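Local coordinates for protein MxaA (Stigmatella aurantiaca, PDB 4W4T) that forms part of the myxalamid PKS-NRPS assembly line, this chain being its terminal NADPH-binding reductase domain, which probably releases the product reductively toward a primary alcohol, at residues L67-L72 against R100-S105; V118-D123 against L129-K134; D279-L284 against M376-S381; V295-R300 against G382-A387; F328-R333 against S409-G414. All coordinates share one frame; numbering follows the deposited sequence.

How the contacts relate
The five contacts sample the reductase from its Rossmann core to its C-terminal part. Contacts 1 and 2 come first in the chain, one after the other, with centres about 20 Å apart; helix 92-105 leads from one to strand 117-121 of the other, and both include residues that bind NADPH. Contacts 3, 4 and 5 alternate their segments, so C-terminal residues return three times to earlier structure, and contacts 3 and 4 tie them to the core. Contact 4 reaches contact 1 through Leu71 CD1 and Val295 CG2, 3.7 Å apart, and adjoins contact 3 at residues 381 and 382. Contact 5 lies about 42 Å from contact 2, centre to centre, beyond the centre of the chain.

Contact 1 of 5, residues L67-L72 against R100-S105; sequences LGAFLL and RKNLES
Ala69 and Leu72 of one helix meet Asn102 and Leu103 of another in a buried helix-helix crossing in the Rossmann part of the reductase. The axes of 67-72 and 100-105 approach to 9.3 Å and cross at -95°, so the two helices share a single small patch and do not run on alongside each other. Ala69, with its short side chain, makes this possible: its CA lies 5.4 Å from the CA of Leu103. Leu103 leans its CD1 methyl onto the first helix, 3.8 Å from Ala69 CB and 4.0 Å from Leu72 CD2. Its CD2 also meets Leu72 CD2, and the two leucine side chains cross almost perpendicularly, branch against branch. Asn102 touches by its amide nitrogen, ND2 standing 3.4 Å from Ala69 CB. That approach is a van der Waals contact; the hydrogen bonds of ND2 go to the backbone oxygens of Ala63 and Gly65. With CG opposite the backbone N (chi1 -172°), the amide is carried past Ala69 to those two carbonyls, which fix its rotation. Asn102 thus probably acts from the second shell, tying down the loop that carries Thr64 and Gly65, both NADPH-binding, while packing against the helix that follows. Leu72 also rests on Leu60, Ile83 and Cys85, so helix 66-78 lies on strands 57-61 and 82-87. A glycine-rich turn leading from the first strand into the first helix, as here with NADPH-binding Leu67 near the helix start, is the dinucleotide-binding motif of the Rossmann fold.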
# COMPACT_ATOMS: atom_id res chain seq x y z
N LEU A 67 -10.63 -12.45 16.63
CA LEU A 67 -11.38 -13.68 16.91
C LEU A 67 -10.74 -14.49 18.04
O LEU A 67 -11.43 -15.02 18.91
CB LEU A 67 -11.49 -14.56 15.67
CG LEU A 67 -12.23 -15.89 15.86
CD1 LEU A 67 -13.65 -15.67 16.40
CD2 LEU A 67 -12.28 -16.62 14.54
N GLY A 68 -9.41 -14.58 18.02
CA GLY A 68 -8.68 -15.35 19.01
C GLY A 68 -8.95 -14.95 20.46
O GLY A 68 -9.01 -15.81 21.33
N ALA A 69 -9.09 -13.65 20.70
CA ALA A 69 -9.40 -13.16 22.04
C ALA A 69 -10.73 -13.73 22.55
O ALA A 69 -10.82 -14.19 23.68
CB ALA A 69 -9.45 -11.64 22.05
N PHE A 70 -11.75 -13.70 21.70
CA PHE A 70 -13.07 -14.18 22.09
C PHE A 70 -13.09 -15.69 22.21
O PHE A 70 -13.69 -16.24 23.12
CB PHE A 70 -14.12 -13.68 21.08
CG PHE A 70 -14.30 -12.19 21.11
CD1 PHE A 70 -13.44 -11.36 20.41
CD2 PHE A 70 -15.31 -11.62 21.87
CE1 PHE A 70 -13.58 -9.99 20.45
CE2 PHE A 70 -15.47 -10.25 21.92
CZ PHE A 70 -14.61 -9.43 21.20
N LEU A 71 -12.39 -16.36 21.29
CA LEU A 71 -12.24 -17.80 21.37
C LEU A 71 -11.55 -18.20 22.68
O LEU A 71 -11.95 -19.15 23.34
CB LEU A 71 -11.44 -18.31 20.16
CG LEU A 71 -11.54 -19.76 19.71
CD1 LEU A 71 -12.98 -20.24 19.69
CD2 LEU A 71 -10.92 -19.88 18.30
N LEU A 72 -10.52 -17.46 23.07
CA LEU A 72 -9.84 -17.80 24.32
C LEU A 72 -10.79 -17.64 25.51
O LEU A 72 -10.92 -18.54 26.34
CB LEU A 72 -8.60 -16.94 24.51
CG LEU A 72 -7.90 -17.16 25.85
CD1 LEU A 72 -7.63 -18.64 26.10
CD2 LEU A 72 -6.62 -16.34 25.92
N ARG A 100 -2.99 -11.14 27.81
CA ARG A 100 -3.86 -10.38 28.71
C ARG A 100 -4.26 -9.03 28.11
O ARG A 100 -5.44 -8.66 28.13
CB ARG A 100 -3.18 -10.15 30.05
CG ARG A 100 -4.11 -9.48 31.07
CD ARG A 100 -3.38 -9.09 32.35
NE ARG A 100 -2.30 -8.14 32.08
CZ ARG A 100 -1.01 -8.44 32.11
NH1 ARG A 100 -0.61 -9.67 32.44
NH2 ARG A 100 -0.11 -7.50 31.84
N LYS A 101 -3.30 -8.30 27.56
CA LYS A 101 -3.58 -6.99 27.00
C LYS A 101 -4.55 -7.07 25.83
O LYS A 101 -5.45 -6.22 25.69
CB LYS A 101 -2.28 -6.30 26.56
CG LYS A 101 -1.44 -5.76 27.72
CD LYS A 101 -0.22 -4.98 27.22
CE LYS A 101 0.67 -4.54 28.38
NZ LYS A 101 -0.07 -3.68 29.37
N ASN A 102 -4.38 -8.09 24.99
CA ASN A 102 -5.30 -8.29 23.87
C ASN A 102 -6.72 -8.46 24.39
O ASN A 102 -7.64 -7.81 23.89
CB ASN A 102 -4.90 -9.51 23.04
CG ASN A 102 -5.72 -9.63 21.75
OD1 ASN A 102 -5.87 -8.66 21.02
ND2 ASN A 102 -6.22 -10.83 21.46
N LEU A 103 -6.91 -9.30 25.39
CA LEU A 103 -8.24 -9.53 25.91
C LEU A 103 -8.79 -8.28 26.59
O LEU A 103 -9.98 -7.98 26.49
CB LEU A 103 -8.27 -10.73 26.87
CG LEU A 103 -8.61 -12.06 26.17
CD1 LEU A 103 -7.49 -12.50 25.22
CD2 LEU A 103 -8.94 -13.17 27.16
N GLU A 104 -7.91 -7.53 27.25
CA GLU A 104 -8.31 -6.28 27.92
C GLU A 104 -8.86 -5.28 26.90
O GLU A 104 -9.80 -4.54 27.20
CB GLU A 104 -7.12 -5.68 28.69
CG GLU A 104 -6.89 -6.30 30.07
CD GLU A 104 -5.63 -5.80 30.77
OE1 GLU A 104 -4.78 -5.13 30.14
OE2 GLU A 104 -5.50 -6.07 31.97
N SER A 105 -8.29 -5.26 25.70
CA SER A 105 -8.70 -4.31 24.69
C SER A 105 -10.13 -4.55 24.20
O SER A 105 -10.76 -3.65 23.65
CB SER A 105 -7.73 -4.34 23.50
OG SER A 105 -7.83 -5.56 22.80

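Contact 2 of 5, residues V118-D123 against L129-K134; sequences VPVRGD and LGLSEK
Leu129 closes a tight excursion of the chain onto Asp123 by a backbone hydrogen bond, Asp123 N to Leu129 O, 2.8 Å long. The bond is nearly straight at hydrogen (168°), yet the donor stands well above the carbonyl plane, 56° out of it, so it does not follow a lone-pair direction. The same carbonyl oxygen lies 3.3 Å from Gly122 CA, and a CA-H...O contact runs back from Leu129 CA to Asp123 O, also 3.3 Å. Gly130, with positive phi, faces Gly122, CA to CA 4.6 Å; neither has a side chain to keep the backbones apart. Leu131 then supplies the side-chain part. Its CG is opposite the carbonyl carbon (chi1 -53°), which swings CD2 back to the strand end, where it sits 3.2 Å from the carbonyl oxygen of Arg121, a tight fit, and 3.9 Å from Val120 CG1, the two side chains standing at about a right angle. Ser132 is the N-cap of the helix that begins at Glu133: its hydroxyl caps a backbone N beyond the segment, and Glu135 OE1 accepts from Ser132 N, the reciprocal pattern of a capping box. Asp123, which binds NADPH, has its own OD1 held by Gly125 N. The turn thus joins strand 117-121 to helix 133-142 at the edge of the coenzyme site. The strand pairs in parallel with 82-87, Pro119 lies against helix 92-105, and Leu129 reaches Glu172 and Ile173 of helix 159-177.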
# COMPACT_ATOMS: atom_id res chain seq x y z
N VAL A 118 -1.73 -20.81 29.50
CA VAL A 118 -0.33 -21.16 29.49
C VAL A 118 0.34 -20.74 28.21
O VAL A 118 0.16 -21.42 27.19
CB VAL A 118 -0.15 -22.70 29.63
CG1 VAL A 118 1.34 -23.05 29.67
CG2 VAL A 118 -0.88 -23.22 30.81
N PRO A 119 1.05 -19.61 28.24
CA PRO A 119 1.66 -19.24 26.99
C PRO A 119 2.74 -20.24 26.57
O PRO A 119 3.41 -20.86 27.40
CB PRO A 119 2.28 -17.90 27.26
CG PRO A 119 1.63 -17.35 28.41
CD PRO A 119 1.12 -18.54 29.23
N VAL A 120 2.85 -20.44 25.26
CA VAL A 120 3.90 -21.23 24.67
C VAL A 120 4.61 -20.28 23.74
O VAL A 120 4.02 -19.79 22.79
CB VAL A 120 3.32 -22.47 23.93
CG1 VAL A 120 4.46 -23.27 23.23
CG2 VAL A 120 2.54 -23.35 24.88
N ARG A 121 5.87 -19.97 24.05
CA ARG A 121 6.65 -19.09 23.18
C ARG A 121 6.83 -19.76 21.82
O ARG A 121 7.26 -20.91 21.76
CB ARG A 121 8.04 -18.80 23.75
CG ARG A 121 8.10 -17.98 25.02
CD ARG A 121 9.56 -17.86 25.44
NE ARG A 121 10.37 -17.37 24.34
CZ ARG A 121 11.69 -17.49 24.25
NH1 ARG A 121 12.36 -18.12 25.21
NH2 ARG A 121 12.33 -16.99 23.20
N GLY A 122 6.55 -19.02 20.75
CA GLY A 122 6.59 -19.62 19.43
C GLY A 122 5.97 -18.77 18.34
O GLY A 122 5.47 -17.66 18.57
N ASP A 123 5.99 -19.32 17.13
CA ASP A 123 5.74 -18.57 15.91
C ASP A 123 5.16 -19.52 14.89
O ASP A 123 5.82 -20.45 14.46
CB ASP A 123 7.03 -17.94 15.39
CG ASP A 123 6.81 -16.96 14.26
OD1 ASP A 123 5.75 -16.99 13.60
OD2 ASP A 123 7.73 -16.14 14.01
N LEU A 129 6.53 -24.73 14.87
CA LEU A 129 5.91 -23.59 15.55
C LEU A 129 6.93 -22.77 16.32
O LEU A 129 6.59 -22.09 17.29
CB LEU A 129 4.80 -24.06 16.50
CG LEU A 129 3.82 -25.07 15.93
CD1 LEU A 129 2.89 -25.60 17.02
CD2 LEU A 129 3.03 -24.43 14.78
N GLY A 130 8.20 -22.83 15.90
CA GLY A 130 9.24 -22.06 16.54
C GLY A 130 9.86 -22.74 17.75
O GLY A 130 10.72 -22.17 18.42
N LEU A 131 9.43 -23.97 18.02
CA LEU A 131 9.91 -24.71 19.18
C LEU A 131 11.16 -25.53 18.83
O LEU A 131 11.36 -25.89 17.68
CB LEU A 131 8.83 -25.66 19.71
CG LEU A 131 7.45 -25.10 20.03
CD1 LEU A 131 6.52 -26.22 20.54
CD2 LEU A 131 7.57 -23.99 21.03
N SER A 132 11.98 -25.82 19.83
CA SER A 132 13.07 -26.77 19.68
C SER A 132 12.51 -28.17 19.54
O SER A 132 11.35 -28.40 19.88
CB SER A 132 14.02 -26.70 20.87
OG SER A 132 13.39 -27.23 22.02
N GLU A 133 13.31 -29.12 19.06
CA GLU A 133 12.84 -30.51 18.99
C GLU A 133 12.35 -31.02 20.35
O GLU A 133 11.32 -31.71 20.44
CB GLU A 133 13.94 -31.44 18.47
CG GLU A 133 14.38 -31.12 17.06
CD GLU A 133 13.39 -31.62 16.02
OE1 GLU A 133 12.44 -32.34 16.40
OE2 GLU A 133 13.58 -31.30 14.83
N LYS A 134 13.08 -30.66 21.40
CA LYS A 134 12.72 -31.13 22.73
C LYS A 134 11.39 -30.51 23.17
O LYS A 134 10.53 -31.19 23.72
CB LYS A 134 13.82 -30.80 23.74
CG LYS A 134 13.70 -31.60 25.02
CD LYS A 134 14.86 -31.36 25.97
CE LYS A 134 14.59 -32.03 27.31
NZ LYS A 134 15.42 -31.44 28.40

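Contact 3 of 5, residues D279-L284 against M376-S381; sequences DALLDL and MVVCDS
Two irregular loops of this extended short-chain dehydrogenase fold meet near the surface through Ala280, Leu281 and Leu282 on one side and Met376 and Val378 on the other. Residues 279-284 connect strand 274-277, of the small two-stranded sheet, to strand 285-286 of the main parallel sheet; 376-381 lead into helix 382-388. Met376, a selenomethionine, carries most of the contact. Its CG lies opposite the carbonyl carbon and the chain runs straight beyond it (chi2 -178°), so the selenium reaches the first loop, 3.6 Å from Ala280 CB and 3.7 Å from Leu282 CD2. The terminal methyl CE continues along the same pair, 4.0 Å from Leu282 CD2. Leu282 meets it at a slant, with only one branch touching, and also packs on Ala318 and Met321 of helix 318-328. Met376 additionally touches Arg246, which places the contact beside strand 239-248 of the main sheet. Farther along, Leu281 CD1 and Val378 CG2 pack at 4.1 Å, again at a slant. The backbone of Val378 is hydrogen-bonded to that of Ile202. No direct hydrogen bond spans the two loops. Between the apolar pairs their backbones are joined instead by one water, which donates a hydrogen bond of 2.8 Å to Leu281 O and another of 2.8 Å to Val377 O.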
# COMPACT_ATOMS: atom_id res chain seq x y z
N ASP A 279 -24.38 -4.20 -5.24
CA ASP A 279 -25.50 -5.14 -5.30
C ASP A 279 -25.25 -6.43 -4.51
O ASP A 279 -26.04 -7.35 -4.59
CB ASP A 279 -25.85 -5.47 -6.75
CG ASP A 279 -24.65 -5.89 -7.56
OD1 ASP A 279 -23.67 -6.42 -6.98
OD2 ASP A 279 -24.68 -5.70 -8.80
N ALA A 280 -24.16 -6.50 -3.75
CA ALA A 280 -23.86 -7.70 -2.98
C ALA A 280 -24.88 -7.96 -1.86
O ALA A 280 -25.51 -7.03 -1.35
CB ALA A 280 -22.47 -7.61 -2.39
N LEU A 281 -25.04 -9.22 -1.50
CA LEU A 281 -25.77 -9.58 -0.29
C LEU A 281 -24.78 -9.57 0.87
O LEU A 281 -24.11 -10.58 1.11
CB LEU A 281 -26.43 -10.95 -0.41
CG LEU A 281 -27.25 -11.18 -1.67
CD1 LEU A 281 -27.77 -12.61 -1.72
CD2 LEU A 281 -28.39 -10.18 -1.74
N LEU A 282 -24.69 -8.45 1.57
CA LEU A 282 -23.63 -8.25 2.55
C LEU A 282 -23.76 -9.17 3.76
O LEU A 282 -24.82 -9.27 4.39
CB LEU A 282 -23.61 -6.80 3.00
CG LEU A 282 -23.43 -5.78 1.87
CD1 LEU A 282 -23.77 -4.38 2.36
CD2 LEU A 282 -22.00 -5.82 1.33
N ASP A 283 -22.65 -9.84 4.07
CA ASP A 283 -22.50 -10.60 5.30
C ASP A 283 -21.85 -9.77 6.41
O ASP A 283 -20.80 -9.17 6.20
CB ASP A 283 -21.65 -11.84 5.07
CG ASP A 283 -21.54 -12.68 6.31
OD1 ASP A 283 -22.61 -13.00 6.86
OD2 ASP A 283 -20.41 -13.03 6.74
N LEU A 284 -22.47 -9.74 7.57
CA LEU A 284 -21.85 -9.20 8.78
C LEU A 284 -22.13 -10.18 9.90
O LEU A 284 -23.28 -10.35 10.31
CB LEU A 284 -22.39 -7.82 9.15
CG LEU A 284 -21.93 -6.60 8.36
CD1 LEU A 284 -22.73 -6.47 7.08
CD2 LEU A 284 -22.13 -5.37 9.22
N MSE A 376 -18.77 -10.73 -4.17
CA MSE A 376 -18.64 -11.33 -2.84
C MSE A 376 -19.23 -12.73 -2.84
O MSE A 376 -19.90 -13.13 -3.79
CB MSE A 376 -19.31 -10.44 -1.80
CG MSE A 376 -18.65 -9.07 -1.74
SE MSE A 376 -19.44 -7.94 -0.39
CE MSE A 376 -18.82 -6.20 -1.06
N VAL A 377 -18.94 -13.50 -1.80
CA VAL A 377 -19.45 -14.86 -1.74
C VAL A 377 -20.71 -14.94 -0.89
O VAL A 377 -20.85 -14.23 0.10
CB VAL A 377 -18.38 -15.84 -1.19
CG1 VAL A 377 -17.92 -15.41 0.17
CG2 VAL A 377 -18.93 -17.25 -1.14
N VAL A 378 -21.64 -15.78 -1.31
CA VAL A 378 -22.84 -16.05 -0.55
C VAL A 378 -22.80 -17.51 -0.13
O VAL A 378 -22.59 -18.38 -0.98
CB VAL A 378 -24.11 -15.76 -1.36
CG1 VAL A 378 -25.36 -15.97 -0.52
CG2 VAL A 378 -24.05 -14.36 -1.91
N CYS A 379 -22.98 -17.77 1.17
CA CYS A 379 -22.83 -19.10 1.75
C CYS A 379 -24.10 -19.61 2.39
O CYS A 379 -24.80 -18.85 3.06
CB CYS A 379 -21.73 -19.10 2.82
SG CYS A 379 -20.14 -18.82 2.12
N ASP A 380 -24.37 -20.89 2.19
CA ASP A 380 -25.45 -21.56 2.92
C ASP A 380 -24.93 -21.98 4.29
O ASP A 380 -23.75 -22.29 4.44
CB ASP A 380 -25.96 -22.76 2.15
CG ASP A 380 -27.14 -23.43 2.83
OD1 ASP A 380 -28.25 -22.85 2.78
OD2 ASP A 380 -26.96 -24.51 3.42
N SER A 381 -25.81 -22.00 5.30
CA SER A 381 -25.39 -22.36 6.65
C SER A 381 -26.35 -23.34 7.32
O SER A 381 -26.41 -23.44 8.56
CB SER A 381 -25.24 -21.10 7.51
OG SER A 381 -26.41 -20.30 7.47
O HOH W 1 -21.85 -11.61 -0.20

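Contact 4 of 5, residues V295-R300 against G382-A387; sequences VDLSMR and GDTLKA
Leu297, near the end of helix 287-298, makes the apolar part of the contact, with CD2 3.6 Å from Ala387 CB, while its other branch, CD1, reaches Thr384 CG2 more loosely at 4.4 Å. CG opposite the carbonyl carbon (chi1 -70°) lets both methyls spread over one side of helix 382-388. Leu297 and Thr384 also rest together on Tyr308 and Leu310 of strand 307-310, so the two helices meet over that strand of the main sheet. The polar part belongs to Arg300. Its chain bends at chi3 (47°) and lays the guanidinium beside the second helix, with Ala387 O standing 3.2 Å above one face, toward the rim. NE lies 3.8 Å from Ala387 CB. NH1 is 3.4 Å from Ala387 O, but the angle is poor and no hydrogen bond forms. Other polar groups find their partners outside the two segments: Thr384 OG1 is held by Glu204 OE2, and Asp296 joins Arg78 through OD1 in a salt bridge and Thr393 through OD2. The contact therefore centres on Ala387, met at CB by a methyl of Leu297 and at its carbonyl by the flat guanidinium of Arg300. Since that carbonyl lies near the C-terminal end of helix 382-388, at the negative end of the helix dipole, the positive guanidinium is probably favoured there by electrostatics, without a directed bond.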
# COMPACT_ATOMS: atom_id res chain seq x y z
N VAL A 295 -16.80 -22.99 19.37
CA VAL A 295 -16.67 -23.81 20.57
C VAL A 295 -17.81 -24.83 20.63
O VAL A 295 -17.57 -26.00 20.87
CB VAL A 295 -16.63 -22.95 21.85
CG1 VAL A 295 -16.68 -23.84 23.10
CG2 VAL A 295 -15.37 -22.10 21.86
N ASP A 296 -19.03 -24.41 20.38
CA ASP A 296 -20.16 -25.31 20.37
C ASP A 296 -19.97 -26.45 19.40
O ASP A 296 -20.13 -27.55 19.76
CB ASP A 296 -21.46 -24.56 20.04
CG ASP A 296 -22.04 -23.86 21.25
OD1 ASP A 296 -21.64 -24.12 22.36
OD2 ASP A 296 -22.94 -23.09 21.10
N LEU A 297 -19.61 -26.15 18.18
CA LEU A 297 -19.45 -27.18 17.15
C LEU A 297 -18.28 -28.10 17.48
O LEU A 297 -18.34 -29.30 17.21
CB LEU A 297 -19.24 -26.56 15.77
CG LEU A 297 -20.48 -25.86 15.20
CD1 LEU A 297 -20.06 -24.89 14.09
CD2 LEU A 297 -21.47 -26.89 14.67
N SER A 298 -17.24 -27.54 18.07
CA SER A 298 -16.04 -28.34 18.38
C SER A 298 -16.35 -29.41 19.41
O SER A 298 -15.59 -30.37 19.57
CB SER A 298 -14.91 -27.45 18.89
OG SER A 298 -15.17 -26.97 20.20
N MSE A 299 -17.46 -29.25 20.12
CA MSE A 299 -17.74 -30.15 21.23
C MSE A 299 -18.77 -31.20 20.88
O MSE A 299 -19.16 -32.00 21.74
CB MSE A 299 -18.15 -29.35 22.44
CG MSE A 299 -17.03 -28.43 22.84
SE MSE A 299 -17.05 -28.02 24.71
CE MSE A 299 -18.77 -27.12 24.72
N ARG A 300 -19.17 -31.23 19.62
CA ARG A 300 -20.07 -32.24 19.12
C ARG A 300 -19.27 -33.27 18.34
O ARG A 300 -18.57 -32.91 17.39
CB ARG A 300 -21.16 -31.61 18.24
CG ARG A 300 -22.03 -30.58 18.96
CD ARG A 300 -22.93 -29.85 17.97
NE ARG A 300 -23.60 -30.76 17.05
CZ ARG A 300 -24.75 -31.36 17.32
NH1 ARG A 300 -25.35 -31.13 18.48
NH2 ARG A 300 -25.30 -32.18 16.44
N GLY A 382 -27.07 -24.10 6.50
CA GLY A 382 -28.10 -25.00 6.99
C GLY A 382 -27.57 -26.07 7.93
O GLY A 382 -28.24 -26.43 8.90
N ASP A 383 -26.36 -26.59 7.66
CA ASP A 383 -25.76 -27.60 8.55
C ASP A 383 -25.36 -27.00 9.89
O ASP A 383 -25.47 -27.65 10.94
CB ASP A 383 -24.55 -28.25 7.88
CG ASP A 383 -24.93 -29.05 6.65
OD1 ASP A 383 -26.15 -29.30 6.48
OD2 ASP A 383 -24.04 -29.42 5.87
N THR A 384 -24.89 -25.76 9.88
CA THR A 384 -24.60 -25.07 11.13
C THR A 384 -25.88 -24.84 11.93
O THR A 384 -25.93 -25.07 13.13
CB THR A 384 -23.92 -23.73 10.87
OG1 THR A 384 -22.71 -23.95 10.13
CG2 THR A 384 -23.60 -23.05 12.20
N LEU A 385 -26.92 -24.36 11.25
CA LEU A 385 -28.18 -24.05 11.92
C LEU A 385 -28.73 -25.29 12.64
O LEU A 385 -29.09 -25.23 13.83
CB LEU A 385 -29.20 -23.51 10.92
CG LEU A 385 -30.40 -22.78 11.51
CD1 LEU A 385 -30.03 -21.35 11.95
CD2 LEU A 385 -31.57 -22.77 10.51
N LYS A 386 -28.75 -26.42 11.95
CA LYS A 386 -29.18 -27.68 12.57
C LYS A 386 -28.31 -28.07 13.76
O LYS A 386 -28.83 -28.38 14.83
CB LYS A 386 -29.19 -28.83 11.55
CG LYS A 386 -29.97 -28.54 10.29
CD LYS A 386 -30.24 -29.81 9.47
CE LYS A 386 -30.75 -29.47 8.07
NZ LYS A 386 -29.71 -29.64 7.02
N ALA A 387 -27.00 -28.04 13.58
CA ALA A 387 -26.11 -28.51 14.63
C ALA A 387 -26.22 -27.65 15.89
O ALA A 387 -25.97 -28.12 17.00
CB ALA A 387 -24.65 -28.55 14.13

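Contact 5 of 5, residues F328-R333 against S409-G414; sequences FGYGLR and SLVHRG
Val411 pushes its CG2 methyl against two aromatic side chains, Tyr330 and Phe328, where the end of helix 400-412 meets the chain leaving helix 318-328. Helix 400-412 closes in a Schellman motif: Gly414 takes positive phi, and its N bonds back to Val411 O at 3.0 Å. With CG2 opposite the carbonyl carbon, that branch of Val411 faces the aromatics. It lies 3.3 Å from Tyr330 OH, a close approach of methyl to hydroxyl, the two side chains running past each other in opposite senses. It also comes to 4.3 Å from Phe328 CE2, at the edge of that ring and near its plane, so Val411 meets the rim and not the face. The methyl makes no polar contact with the Tyr330 hydroxyl, whose hydrogen-bond partner is the carbonyl oxygen of Lys417. Tyr330 CG lies opposite the carbonyl carbon (chi1 -66°), which sends the ring toward the C-terminal helix and its following turn. Around the pair, Phe328 touches Ser404, Leu407 and Ser408 of helix 400-412, and Tyr330 meets Leu407 of the same helix, Val270 of helix 261-272, and Leu416 and Pro419 of the C-terminal tail. Phe328 ends its helix and Gly329 leaves it with positive phi, so the two aromatics, with Gly329 between them, can both face Val411. Arg413, whose NH1 bonds to Trp256 O, ties the last turn to Ser409: it holds Ser409 OG side-on with NE at 2.8 Å and NH2 at 2.9 Å, the oxygen lying close to the guanidinium plane.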
# COMPACT_ATOMS: atom_id res chain seq x y z
N PHE A 328 -28.25 6.63 12.85
CA PHE A 328 -27.32 6.92 13.92
C PHE A 328 -26.89 8.38 13.88
O PHE A 328 -26.57 8.96 14.91
CB PHE A 328 -26.09 6.01 13.83
CG PHE A 328 -25.14 6.18 14.98
CD1 PHE A 328 -25.38 5.56 16.19
CD2 PHE A 328 -24.02 6.99 14.85
CE1 PHE A 328 -24.50 5.71 17.26
CE2 PHE A 328 -23.14 7.15 15.91
CZ PHE A 328 -23.38 6.52 17.11
N GLY A 329 -26.86 8.98 12.69
CA GLY A 329 -26.60 10.40 12.59
C GLY A 329 -25.60 10.85 11.54
O GLY A 329 -25.25 12.03 11.48
N TYR A 330 -25.12 9.92 10.71
CA TYR A 330 -24.13 10.26 9.70
C TYR A 330 -24.76 10.47 8.33
O TYR A 330 -25.47 9.60 7.83
CB TYR A 330 -23.06 9.17 9.61
CG TYR A 330 -22.21 9.03 10.85
CD1 TYR A 330 -21.47 10.10 11.32
CD2 TYR A 330 -22.14 7.83 11.54
CE1 TYR A 330 -20.69 9.99 12.45
CE2 TYR A 330 -21.36 7.71 12.67
CZ TYR A 330 -20.64 8.80 13.12
OH TYR A 330 -19.86 8.69 14.24
N GLY A 331 -24.48 11.61 7.71
CA GLY A 331 -24.95 11.83 6.36
C GLY A 331 -24.23 10.95 5.35
O GLY A 331 -23.02 10.78 5.42
N LEU A 332 -25.00 10.37 4.43
CA LEU A 332 -24.44 9.54 3.38
C LEU A 332 -25.21 9.74 2.08
O LEU A 332 -26.36 9.31 1.95
CB LEU A 332 -24.45 8.06 3.79
CG LEU A 332 -23.53 7.59 4.91
CD1 LEU A 332 -23.77 6.11 5.18
CD2 LEU A 332 -22.05 7.85 4.59
N ARG A 333 -24.57 10.40 1.11
CA ARG A 333 -25.07 10.38 -0.26
C ARG A 333 -24.73 9.03 -0.85
O ARG A 333 -23.71 8.43 -0.49
CB ARG A 333 -24.45 11.50 -1.10
CG ARG A 333 -24.64 12.89 -0.56
CD ARG A 333 -24.19 13.95 -1.57
NE ARG A 333 -22.86 13.64 -2.10
CZ ARG A 333 -21.73 13.89 -1.45
NH1 ARG A 333 -21.75 14.47 -0.26
NH2 ARG A 333 -20.57 13.56 -2.01
N SER A 409 -19.51 2.45 19.93
CA SER A 409 -18.20 2.01 20.39
C SER A 409 -17.06 2.70 19.63
O SER A 409 -16.09 3.15 20.24
CB SER A 409 -18.07 0.49 20.25
OG SER A 409 -16.78 0.04 20.66
N LEU A 410 -17.19 2.81 18.31
CA LEU A 410 -16.18 3.49 17.51
C LEU A 410 -16.06 4.96 17.88
O LEU A 410 -14.96 5.50 17.87
CB LEU A 410 -16.49 3.34 16.02
CG LEU A 410 -16.46 1.89 15.55
CD1 LEU A 410 -16.92 1.79 14.10
CD2 LEU A 410 -15.07 1.31 15.72
N VAL A 411 -17.19 5.60 18.18
CA VAL A 411 -17.15 6.99 18.63
C VAL A 411 -16.48 7.08 20.00
O VAL A 411 -15.61 7.92 20.21
CB VAL A 411 -18.57 7.62 18.69
CG1 VAL A 411 -18.52 8.97 19.40
CG2 VAL A 411 -19.13 7.79 17.31
N HIS A 412 -16.86 6.19 20.91
CA HIS A 412 -16.36 6.22 22.28
C HIS A 412 -14.84 6.02 22.30
O HIS A 412 -14.14 6.61 23.13
CB HIS A 412 -17.04 5.16 23.13
CG HIS A 412 -16.53 5.08 24.53
ND1 HIS A 412 -16.83 6.03 25.49
CD2 HIS A 412 -15.74 4.17 25.15
CE1 HIS A 412 -16.25 5.71 26.63
NE2 HIS A 412 -15.58 4.58 26.45
N ARG A 413 -14.35 5.21 21.37
CA ARG A 413 -12.93 4.90 21.31
C ARG A 413 -12.17 5.89 20.43
O ARG A 413 -10.97 5.74 20.23
CB ARG A 413 -12.73 3.47 20.81
CG ARG A 413 -13.26 2.44 21.78
CD ARG A 413 -12.94 1.04 21.33
NE ARG A 413 -13.99 0.50 20.48
CZ ARG A 413 -13.77 -0.20 19.38
NH1 ARG A 413 -12.52 -0.45 18.97
NH2 ARG A 413 -14.81 -0.66 18.68
N GLY A 414 -12.86 6.89 19.92
CA GLY A 414 -12.20 7.97 19.21
C GLY A 414 -11.86 7.66 17.77
O GLY A 414 -11.17 8.43 17.11